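Galactose mutarotase related enzyme (Lactobacillus casei, PDB 3Q1N) probably binds carbohydrate and may act as an isomerase of the aldose 1-epimerase (galactose mutarotase) family. Local coordinates at residues L161-L166 / S213-A218. Numbering follows the deposited sequence.
Sequences LTVEPL and SEIAKA. With EDO (1,2-ethanediol), chain S.
The carbonyl oxygen of E164 accepts two backbone N-H groups, from K217 N at 2.9 Å and A216 N at 2.7 Å, which identifies a classic beta bulge, with A216 and K217 both facing E164. The two bonds differ in direction: the C=O...N angle is 168° for K217 but 134° for A216, whose N lies tilted from the carbonyl plane. E164 N returns a bond to K217 O, completing the antiparallel hydrogen-bonded pair. Beyond it the cis peptide before P165 turns the chain, and P165 CD packs on A216 CB at 3.8 Å. On the side where V163 and A218 project, I215 CD1 meets V163 CB at 3.8 Å; CG1 of I215 runs alongside L166 CD1 at 4.2 Å. An alanine at I215 would lose both contacts and is likely to leave a gap beside V163 and L166. On the face carrying E164 and K217, E164 bends back at chi2 (80°), bringing OE2 to 3.3 Å from K217 CG, while K217 NZ forms its salt bridge with E292. Within the large antiparallel sheet, strand 217-221 lies between 160-164 and 229-232, and strand 195-197 flanks 160-164 at the sheet's edge.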
loop_
_atom_site.group_PDB
_atom_site.type_symbol
_atom_site.label_atom_id
_atom_site.label_comp_id
_atom_site.label_asym_id
_atom_site.label_seq_id
_atom_site.Cartn_x
_atom_site.Cartn_y
_atom_site.Cartn_z
ATOM N N LEU A 161 2.589 10.929 -12.089
ATOM C CA LEU A 161 1.340 10.386 -11.639
ATOM C C LEU A 161 0.262 11.335 -12.101
ATOM O O LEU A 161 0.343 12.534 -11.857
ATOM C CB LEU A 161 1.314 10.285 -10.117
ATOM C CG LEU A 161 0.194 9.415 -9.583
ATOM C CD1 LEU A 161 0.515 7.975 -9.844
ATOM C CD2 LEU A 161 -0.013 9.662 -8.066
ATOM N N THR A 162 -0.734 10.803 -12.796
ATOM C CA THR A 162 -1.879 11.585 -13.223
ATOM C C THR A 162 -3.084 11.050 -12.486
ATOM O O THR A 162 -3.264 9.822 -12.403
ATOM C CB THR A 162 -2.077 11.521 -14.753
ATOM O OG1 THR A 162 -0.870 11.928 -15.396
ATOM C CG2 THR A 162 -3.192 12.438 -15.208
ATOM N N VAL A 163 -3.892 11.957 -11.930
ATOM C CA VAL A 163 -5.042 11.552 -11.082
ATOM C C VAL A 163 -6.356 12.134 -11.550
ATOM O O VAL A 163 -6.395 13.207 -12.145
ATOM C CB VAL A 163 -4.832 11.893 -9.603
ATOM C CG1 VAL A 163 -3.549 11.238 -9.074
ATOM C CG2 VAL A 163 -4.817 13.419 -9.349
ATOM N N GLU A 164 -7.433 11.405 -11.287
ATOM C CA GLU A 164 -8.770 11.931 -11.521
ATOM C C GLU A 164 -9.805 11.240 -10.656
ATOM O O GLU A 164 -9.611 10.078 -10.286
ATOM C CB GLU A 164 -9.145 11.796 -13.002
ATOM C CG GLU A 164 -9.363 10.401 -13.514
ATOM C CD GLU A 164 -10.744 9.779 -13.179
ATOM O OE1 GLU A 164 -11.722 10.513 -12.930
ATOM O OE2 GLU A 164 -10.841 8.535 -13.197
ATOM N N PRO A 165 -10.903 11.954 -10.306
ATOM C CA PRO A 165 -11.060 13.388 -10.495
ATOM C C PRO A 165 -10.288 14.123 -9.435
ATOM O O PRO A 165 -9.809 13.516 -8.490
ATOM C CB PRO A 165 -12.575 13.615 -10.290
ATOM C CG PRO A 165 -12.947 12.554 -9.290
ATOM C CD PRO A 165 -12.127 11.334 -9.748
ATOM N N LEU A 166 -10.189 15.432 -9.575
ATOM C CA LEU A 166 -9.534 16.266 -8.575
ATOM C C LEU A 166 -10.397 17.512 -8.358
ATOM O O LEU A 166 -10.622 18.288 -9.298
ATOM C CB LEU A 166 -8.107 16.606 -9.046
ATOM C CG LEU A 166 -7.044 17.013 -8.057
ATOM C CD1 LEU A 166 -6.851 15.961 -6.917
ATOM C CD2 LEU A 166 -5.709 17.312 -8.782
ATOM N N SER A 213 -8.887 12.681 -1.188
ATOM C CA SER A 213 -9.578 11.386 -1.127
ATOM C C SER A 213 -10.546 11.113 -2.250
ATOM O O SER A 213 -10.981 9.969 -2.433
ATOM C CB SER A 213 -10.290 11.231 0.215
ATOM O OG SER A 213 -9.359 11.351 1.258
ATOM N N GLU A 214 -10.895 12.144 -3.010
ATOM C CA GLU A 214 -11.815 11.987 -4.105
ATOM C C GLU A 214 -11.237 11.259 -5.329
ATOM O O GLU A 214 -11.990 10.921 -6.261
ATOM C CB GLU A 214 -12.308 13.349 -4.563
ATOM C CG GLU A 214 -11.252 14.258 -5.260
ATOM C CD GLU A 214 -10.534 15.217 -4.303
ATOM O OE1 GLU A 214 -10.352 14.885 -3.087
ATOM O OE2 GLU A 214 -10.111 16.298 -4.786
ATOM N N ILE A 215 -9.917 11.080 -5.362
ATOM C CA ILE A 215 -9.279 10.417 -6.512
ATOM C C ILE A 215 -9.802 9.008 -6.734
ATOM O O ILE A 215 -9.914 8.206 -5.802
ATOM C CB ILE A 215 -7.724 10.382 -6.366
ATOM C CG1 ILE A 215 -7.190 11.819 -6.361
ATOM C CG2 ILE A 215 -7.078 9.529 -7.527
ATOM C CD1 ILE A 215 -5.694 11.938 -5.899
ATOM N N ALA A 216 -10.149 8.725 -7.979
ATOM C CA ALA A 216 -10.663 7.424 -8.359
ATOM C C ALA A 216 -9.629 6.617 -9.119
ATOM O O ALA A 216 -9.577 5.404 -8.964
ATOM C CB ALA A 216 -11.905 7.610 -9.229
ATOM N N LYS A 217 -8.829 7.298 -9.939
ATOM C CA LYS A 217 -7.803 6.642 -10.737
ATOM C C LYS A 217 -6.512 7.411 -10.679
ATOM O O LYS A 217 -6.516 8.641 -10.675
ATOM C CB LYS A 217 -8.248 6.472 -12.182
ATOM C CG LYS A 217 -9.501 5.604 -12.306
ATOM C CD LYS A 217 -9.534 4.970 -13.694
ATOM C CE LYS A 217 -10.812 4.224 -13.935
ATOM N NZ LYS A 217 -10.761 3.524 -15.236
ATOM N N ALA A 218 -5.416 6.672 -10.581
ATOM C CA ALA A 218 -4.077 7.263 -10.537
ATOM C C ALA A 218 -3.178 6.430 -11.473
ATOM O O ALA A 218 -3.036 5.206 -11.301
ATOM C CB ALA A 218 -3.536 7.260 -9.118
HETATM C C1 EDO S . -11.999 3.594 -8.620
HETATM O O1 EDO S . -11.689 3.742 -10.036
HETATM C C2 EDO S . -11.785 2.165 -8.106
HETATM O O2 EDO S . -12.591 1.661 -7.048
#